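Local coordinates for pyruvate carboxylase protein (Rhizobium etli, PDB 2QF7), which is a multidomain biotin-dependent carboxylase that joins an ATP-grasp biotin carboxylase region, a TIM-barrel carboxylase region and a biotin-carrier domain in one chain, at residues His237-His242 with Gly338-Thr343; Asn497-Ala502 with Pro1021-Gly1026; Asp915-Asp920 with Glu946-Lys951. All coordinates share one frame; numbering follows the deposited sequence.

Contact 1 (His237-His242 with Gly338-Thr343); sequences HGNVVH and GAAIGT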
# COMPACT_ATOMS: atom_id res chain seq x y z
N HIS A 237 28.58 -54.27 42.53
CA HIS A 237 28.79 -55.22 43.63
C HIS A 237 28.30 -56.65 43.34
O HIS A 237 28.22 -57.48 44.24
CB HIS A 237 28.15 -54.67 44.91
CG HIS A 237 28.65 -53.31 45.29
ND1 HIS A 237 27.86 -52.18 45.21
CD2 HIS A 237 29.84 -52.89 45.76
CE1 HIS A 237 28.55 -51.13 45.61
NE2 HIS A 237 29.76 -51.54 45.95
N GLY A 238 27.97 -56.93 42.08
CA GLY A 238 27.55 -58.28 41.69
C GLY A 238 26.05 -58.53 41.84
O GLY A 238 25.59 -59.69 41.75
N ASN A 239 25.28 -57.48 42.12
CA ASN A 239 23.83 -57.62 42.24
C ASN A 239 23.24 -57.34 40.90
O ASN A 239 23.61 -56.34 40.27
CB ASN A 239 23.23 -56.62 43.25
CG ASN A 239 23.82 -56.77 44.64
OD1 ASN A 239 23.90 -57.87 45.16
ND2 ASN A 239 24.24 -55.65 45.25
N VAL A 240 22.32 -58.20 40.46
CA VAL A 240 21.52 -57.94 39.25
C VAL A 240 20.03 -58.11 39.58
O VAL A 240 19.66 -59.00 40.34
CB VAL A 240 21.96 -58.87 38.08
CG1 VAL A 240 23.45 -58.58 37.69
CG2 VAL A 240 21.85 -60.36 38.45
N VAL A 241 19.20 -57.23 39.04
CA VAL A 241 17.74 -57.36 39.15
C VAL A 241 17.12 -57.22 37.77
O VAL A 241 17.75 -56.64 36.87
CB VAL A 241 17.09 -56.29 40.14
CG1 VAL A 241 17.59 -56.50 41.55
CG2 VAL A 241 17.30 -54.83 39.67
N HIS A 242 15.91 -57.73 37.60
CA HIS A 242 15.14 -57.55 36.38
C HIS A 242 13.93 -56.65 36.71
O HIS A 242 13.43 -56.65 37.85
CB HIS A 242 14.67 -58.89 35.79
CG HIS A 242 13.52 -59.52 36.54
ND1 HIS A 242 12.21 -59.18 36.31
CD2 HIS A 242 13.50 -60.43 37.55
CE1 HIS A 242 11.42 -59.89 37.10
NE2 HIS A 242 12.18 -60.65 37.87
N GLY A 338 28.43 -45.95 42.71
CA GLY A 338 28.85 -46.98 43.65
C GLY A 338 27.79 -47.54 44.59
O GLY A 338 28.11 -48.32 45.44
N ALA A 339 26.51 -47.15 44.42
CA ALA A 339 25.45 -47.64 45.31
C ALA A 339 25.15 -49.12 45.07
O ALA A 339 25.35 -49.64 43.96
CB ALA A 339 24.14 -46.81 45.11
N ALA A 340 24.67 -49.78 46.12
CA ALA A 340 24.22 -51.16 46.03
C ALA A 340 22.69 -51.24 45.79
O ALA A 340 21.90 -50.60 46.52
CB ALA A 340 24.59 -51.91 47.31
N ILE A 341 22.30 -52.02 44.78
CA ILE A 341 20.88 -52.31 44.50
C ILE A 341 20.33 -52.96 45.77
O ILE A 341 21.00 -53.79 46.37
CB ILE A 341 20.74 -53.29 43.29
CG1 ILE A 341 21.01 -52.57 41.98
CG2 ILE A 341 19.33 -53.97 43.26
CD1 ILE A 341 21.26 -53.54 40.83
N GLY A 342 19.16 -52.51 46.20
CA GLY A 342 18.53 -53.01 47.41
C GLY A 342 18.53 -51.95 48.50
O GLY A 342 17.72 -52.02 49.42
N THR A 343 19.43 -50.97 48.41
CA THR A 343 19.51 -49.88 49.39
C THR A 343 18.75 -48.65 48.88
O THR A 343 18.68 -48.42 47.67
CB THR A 343 20.97 -49.49 49.73
OG1 THR A 343 21.62 -49.01 48.55
CG2 THR A 343 21.76 -50.64 50.30
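Val241 and Ile341 meet tip to tip where the ATP-grasp region of the biotin carboxylase part packs the start of strand 240-252 against the loop that follows helix 328-336. The touching atoms are Val241 CG1 and Ile341 CG2, 3.5 Å apart. Ile341 is buried and contributes more surface to the contact than any other residue. Its CG2 lies anti to its own backbone N while CG1 runs beside that N (chi1 -75°), which sends CG2 to Val241 and CD1 to within 3.7 Å of Asn239 O. Nearby, the CB of Ala340 approaches the imidazole of His237. In the next shell, Val348 touches both Val241 and Ile341. Asp235 works on both segments: its carboxylate accepts hydrogen bonds from the backbone N of Ile341, the backbone N of His237 and the amide ND2 of Asn239; one acidic group thus ties the hairpin turn before the strand to the loop. The loop holds its own shape through a type II beta turn from Ala340 to Thr343. Its closing carbonyl is gripped twice by one residue: Ala340 O accepts from Thr343 N at 3.1 Å and, in the carbonyl plane, from Thr343 OG1 at 2.6 Å.

Contact 2 (Asn497-Ala502 with Pro1021-Gly1026); sequences NGHPEA and PAYFYG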
# COMPACT_ATOMS: atom_id res chain seq x y z
N ASN A 497 -10.03 -9.45 -2.02
CA ASN A 497 -10.38 -9.28 -3.41
C ASN A 497 -11.83 -8.87 -3.62
O ASN A 497 -12.18 -8.53 -4.73
CB ASN A 497 -10.03 -10.53 -4.25
CG ASN A 497 -8.54 -10.93 -4.13
OD1 ASN A 497 -8.21 -12.02 -3.60
ND2 ASN A 497 -7.64 -10.06 -4.59
N GLY A 498 -12.66 -8.89 -2.57
CA GLY A 498 -14.11 -8.54 -2.70
C GLY A 498 -14.96 -9.65 -3.33
O GLY A 498 -14.41 -10.61 -3.91
N HIS A 499 -16.29 -9.52 -3.21
CA HIS A 499 -17.20 -10.46 -3.81
C HIS A 499 -17.61 -9.82 -5.13
O HIS A 499 -17.95 -8.64 -5.16
CB HIS A 499 -18.44 -10.63 -2.89
CG HIS A 499 -19.37 -11.72 -3.32
ND1 HIS A 499 -20.24 -11.60 -4.39
CD2 HIS A 499 -19.52 -12.99 -2.86
CE1 HIS A 499 -20.88 -12.74 -4.56
NE2 HIS A 499 -20.48 -13.59 -3.63
N PRO A 500 -17.63 -10.58 -6.24
CA PRO A 500 -17.98 -9.99 -7.55
C PRO A 500 -19.38 -9.35 -7.61
O PRO A 500 -19.62 -8.44 -8.44
CB PRO A 500 -17.92 -11.19 -8.51
CG PRO A 500 -18.12 -12.40 -7.60
CD PRO A 500 -17.37 -12.03 -6.34
N GLU A 501 -20.29 -9.81 -6.76
CA GLU A 501 -21.68 -9.29 -6.76
C GLU A 501 -21.89 -8.06 -5.86
O GLU A 501 -22.89 -7.35 -5.98
CB GLU A 501 -22.69 -10.40 -6.39
CG GLU A 501 -22.85 -11.48 -7.44
CD GLU A 501 -23.45 -10.90 -8.74
OE1 GLU A 501 -24.51 -10.30 -8.63
OE2 GLU A 501 -22.88 -11.05 -9.84
N ALA A 502 -20.95 -7.79 -4.95
CA ALA A 502 -21.09 -6.60 -4.10
C ALA A 502 -20.17 -5.49 -4.61
O ALA A 502 -20.35 -4.32 -4.27
CB ALA A 502 -20.81 -6.93 -2.70
N PRO A 1021 -22.90 -10.38 6.19
CA PRO A 1021 -21.90 -9.33 5.92
C PRO A 1021 -20.49 -9.93 5.64
O PRO A 1021 -19.76 -9.44 4.77
CB PRO A 1021 -21.91 -8.51 7.21
CG PRO A 1021 -23.36 -8.70 7.76
CD PRO A 1021 -23.52 -10.20 7.51
N ALA A 1022 -20.16 -11.02 6.33
CA ALA A 1022 -18.86 -11.70 6.09
C ALA A 1022 -18.85 -12.40 4.75
O ALA A 1022 -17.81 -12.40 4.05
CB ALA A 1022 -18.57 -12.71 7.22
N TYR A 1023 -19.98 -12.99 4.34
CA TYR A 1023 -20.07 -13.60 3.02
C TYR A 1023 -19.75 -12.59 1.88
O TYR A 1023 -18.95 -12.86 0.97
CB TYR A 1023 -21.41 -14.34 2.79
CG TYR A 1023 -21.45 -14.91 1.42
CD1 TYR A 1023 -20.68 -16.05 1.08
CD2 TYR A 1023 -22.12 -14.26 0.41
CE1 TYR A 1023 -20.66 -16.54 -0.22
CE2 TYR A 1023 -22.10 -14.73 -0.90
CZ TYR A 1023 -21.35 -15.86 -1.21
OH TYR A 1023 -21.32 -16.30 -2.53
N PHE A 1024 -20.42 -11.45 1.92
CA PHE A 1024 -20.25 -10.45 0.82
C PHE A 1024 -19.03 -9.52 0.95
O PHE A 1024 -18.48 -9.08 -0.07
CB PHE A 1024 -21.50 -9.58 0.68
CG PHE A 1024 -22.68 -10.30 0.12
CD1 PHE A 1024 -22.62 -10.89 -1.15
CD2 PHE A 1024 -23.85 -10.39 0.83
CE1 PHE A 1024 -23.73 -11.58 -1.69
CE2 PHE A 1024 -24.96 -11.05 0.30
CZ PHE A 1024 -24.89 -11.66 -0.96
N TYR A 1025 -18.63 -9.22 2.19
CA TYR A 1025 -17.55 -8.21 2.47
C TYR A 1025 -16.35 -8.70 3.30
O TYR A 1025 -15.38 -7.96 3.50
CB TYR A 1025 -18.15 -6.98 3.13
CG TYR A 1025 -19.31 -6.44 2.34
CD1 TYR A 1025 -19.10 -5.71 1.17
CD2 TYR A 1025 -20.60 -6.69 2.75
CE1 TYR A 1025 -20.21 -5.25 0.40
CE2 TYR A 1025 -21.67 -6.25 2.03
CZ TYR A 1025 -21.48 -5.53 0.88
OH TYR A 1025 -22.59 -5.10 0.20
N GLY A 1026 -16.41 -9.93 3.81
CA GLY A 1026 -15.30 -10.47 4.61
C GLY A 1026 -15.24 -9.82 5.97
O GLY A 1026 -16.26 -9.27 6.45
O HOH W 1 -17.13 -7.28 -1.50
O HOH W 2 -21.92 -3.59 -1.91
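Two trans side chains bring this contact together: His499 and Tyr1023 both hold CG opposite the backbone N (chi1 -172° and 178°), which carries the imidazole across to the helix and the phenol out to meet it. His499 NE2 donates to Tyr1023 OH at 3.0 Å, with the oxygen close to the imidazole plane and the N-H pointing fairly straight at it (158°). The hydroxyl has a further partner in Thr608 OG1, so the phenol links the loop to the residues after helix 599-607. On the other nitrogen, His499 ND1 accepts a hydrogen bond from the backbone N of Glu501 at 3.0 Å, the donor tilted somewhat from the ring plane. With one nitrogen donating and the other accepting, the rotation of the imidazole is fixed, and the pattern is consistent with a neutral ring protonated on NE2.

Both faces of that ring are occupied. Phe1024 sends CD1 over its centre, 3.9 Å above the plane, in an edge-to-face (T-shaped) pair, while CD of Pro500 lies against the opposite face, nearer the rim. Next to the rings, the methyl of Ala502 approaches Tyr1025 CE1 at 3.6 Å. Water completes the join: one molecule accepts from His499 N and donates to Phe1024 O at 2.7 Å, satisfying a carbonyl near the end of the helix, and a second lies between Ala502 O and Tyr1025 OH.

Tyr490 and Val494 of helix 483-497 also touch His499, and Tyr490 OH is hydrogen-bonded to Tyr1023 O. The whole is a buried aromatic cluster of His499, Tyr1023 and Phe1024, which joins the loop after helix 483-497 to the last turn of helix 1020-1025, which belongs to the conserved carboxylase family region.

Contact 3 (Asp915-Asp920 with Glu946-Lys951); sequences DVVSPD and EALQKK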
# COMPACT_ATOMS: atom_id res chain seq x y z
N ASP A 915 -44.11 -2.56 -38.99
CA ASP A 915 -42.75 -2.79 -39.47
C ASP A 915 -42.33 -4.23 -39.17
O ASP A 915 -41.79 -4.91 -40.03
CB ASP A 915 -41.74 -1.90 -38.74
CG ASP A 915 -41.80 -0.44 -39.14
OD1 ASP A 915 -42.29 -0.14 -40.23
OD2 ASP A 915 -41.35 0.41 -38.33
N VAL A 916 -42.53 -4.65 -37.93
CA VAL A 916 -42.14 -6.00 -37.51
C VAL A 916 -42.78 -7.08 -38.41
O VAL A 916 -42.09 -8.00 -38.83
CB VAL A 916 -42.43 -6.26 -36.01
CG1 VAL A 916 -42.04 -7.68 -35.59
CG2 VAL A 916 -41.65 -5.26 -35.10
N VAL A 917 -44.06 -6.96 -38.73
CA VAL A 917 -44.74 -8.04 -39.47
C VAL A 917 -44.68 -7.92 -41.00
O VAL A 917 -44.90 -8.92 -41.72
CB VAL A 917 -46.19 -8.29 -38.95
CG1 VAL A 917 -46.17 -8.51 -37.45
CG2 VAL A 917 -47.11 -7.12 -39.29
N SER A 918 -44.35 -6.73 -41.51
CA SER A 918 -44.41 -6.44 -42.93
C SER A 918 -43.49 -7.33 -43.77
O SER A 918 -42.36 -7.60 -43.36
CB SER A 918 -44.05 -4.99 -43.19
OG SER A 918 -42.71 -4.87 -43.63
N PRO A 919 -43.97 -7.77 -44.96
CA PRO A 919 -43.13 -8.52 -45.89
C PRO A 919 -41.95 -7.74 -46.47
O PRO A 919 -41.07 -8.35 -47.07
CB PRO A 919 -44.09 -8.91 -47.03
CG PRO A 919 -45.21 -7.93 -46.96
CD PRO A 919 -45.35 -7.62 -45.48
N ASP A 920 -41.93 -6.41 -46.34
CA ASP A 920 -40.85 -5.63 -46.96
C ASP A 920 -39.91 -4.88 -46.02
O ASP A 920 -39.18 -3.99 -46.44
CB ASP A 920 -41.32 -4.71 -48.12
CG ASP A 920 -42.82 -4.78 -48.39
OD1 ASP A 920 -43.62 -4.31 -47.54
OD2 ASP A 920 -43.19 -5.28 -49.47
N GLU A 946 -49.69 -16.38 -37.98
CA GLU A 946 -49.02 -17.06 -39.08
C GLU A 946 -47.98 -16.20 -39.80
O GLU A 946 -46.85 -16.66 -40.05
CB GLU A 946 -50.03 -17.63 -40.10
CG GLU A 946 -50.85 -18.85 -39.57
CD GLU A 946 -51.88 -19.32 -40.60
OE1 GLU A 946 -51.91 -18.77 -41.71
OE2 GLU A 946 -52.66 -20.25 -40.29
N ALA A 947 -48.34 -14.96 -40.14
CA ALA A 947 -47.42 -14.08 -40.89
C ALA A 947 -46.15 -13.71 -40.11
O ALA A 947 -45.04 -13.74 -40.64
CB ALA A 947 -48.15 -12.81 -41.39
N LEU A 948 -46.31 -13.34 -38.84
CA LEU A 948 -45.18 -13.13 -37.97
C LEU A 948 -44.32 -14.39 -37.85
O LEU A 948 -43.08 -14.31 -37.96
CB LEU A 948 -45.67 -12.70 -36.58
CG LEU A 948 -44.69 -12.55 -35.41
CD1 LEU A 948 -43.80 -11.33 -35.64
CD2 LEU A 948 -45.44 -12.44 -34.09
N GLN A 949 -44.94 -15.55 -37.60
CA GLN A 949 -44.16 -16.76 -37.42
C GLN A 949 -43.36 -17.11 -38.69
O GLN A 949 -42.17 -17.40 -38.62
CB GLN A 949 -45.06 -17.92 -36.92
CG GLN A 949 -44.60 -19.35 -37.13
CD GLN A 949 -45.74 -20.31 -36.82
OE1 GLN A 949 -46.66 -20.47 -37.61
NE2 GLN A 949 -45.70 -20.93 -35.65
N LYS A 950 -44.00 -17.00 -39.85
CA LYS A 950 -43.32 -17.26 -41.12
C LYS A 950 -42.13 -16.32 -41.31
O LYS A 950 -41.03 -16.77 -41.69
CB LYS A 950 -44.29 -17.10 -42.31
CG LYS A 950 -43.82 -17.79 -43.59
CD LYS A 950 -44.80 -17.54 -44.78
CE LYS A 950 -44.59 -18.61 -45.86
NZ LYS A 950 -45.35 -18.42 -47.16
N LYS A 951 -42.34 -15.03 -41.08
CA LYS A 951 -41.26 -14.06 -41.25
C LYS A 951 -40.07 -14.39 -40.35
O LYS A 951 -38.93 -14.46 -40.82
CB LYS A 951 -41.73 -12.64 -40.97
CG LYS A 951 -40.65 -11.59 -41.25
CD LYS A 951 -41.23 -10.22 -41.24
CE LYS A 951 -40.13 -9.18 -41.20
NZ LYS A 951 -40.73 -7.82 -41.11
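The flat groups here are peptide carbonyls, and Lys951 approaches two of them differently. Its ammonium nitrogen NZ lies in the carbonyl plane of Ser918, 2.8 Å from Ser918 O with a C=O...N angle of 145°. Against Val916 the same nitrogen stands above the plane, 58° out of it, yet NZ comes to 2.7 Å from Val916 O. Both are hydrogen bonds, and a third goes to Arg921 O just beyond the segment, so the single charged group is held by three backbone oxygens. All four side-chain torsions of the lysine are close to trans (chi1 -175°), and this extended chain carries the ammonium group from helix 946-953 to the end of helix 913-917; its methylenes pass beside the same carbonyls, with CE 3.3 Å from Val916 O. Because helix 913-917 ends here, these carbonyls lie around its C-terminal end, where the helix dipole would probably add to the attraction for a positive charge.

Beside this polar grip, Leu948 turns CD1 to the two valines, 4.1 Å from CG1 of Val916 and equally far from CG1 of Val917. Met885 of helix 872-885 contacts all three apolar residues and Phe925 touches Val916 and Leu948, while Met902 and Met906 of helix 895-909 pack on Val916, so the end of helix 913-917 and the start of helix 946-953 pack together against helices 872-885 and 895-909.

Overall arrangement
The three contacts are spread along an extended chain and none touches another. Contact 1 belongs to the ATP-grasp region, and its centre lies about 74 Å from that of contact 2 and about 116 Å from that of contact 3, on the opposite side of the chain's centre from the latter. Contacts 2 and 3 are closer, about 48 Å between centres and about 32 Å between nearest atoms. In sequence contact 1 closes before the others open, whereas contact 3 is nested inside the long loop closed by contact 2, which also encloses the eight-stranded barrel and the carboxylated Lys729. Contact 2, about 20 Å from the chain's centre, is the most central; contacts 1 and 3 are peripheral.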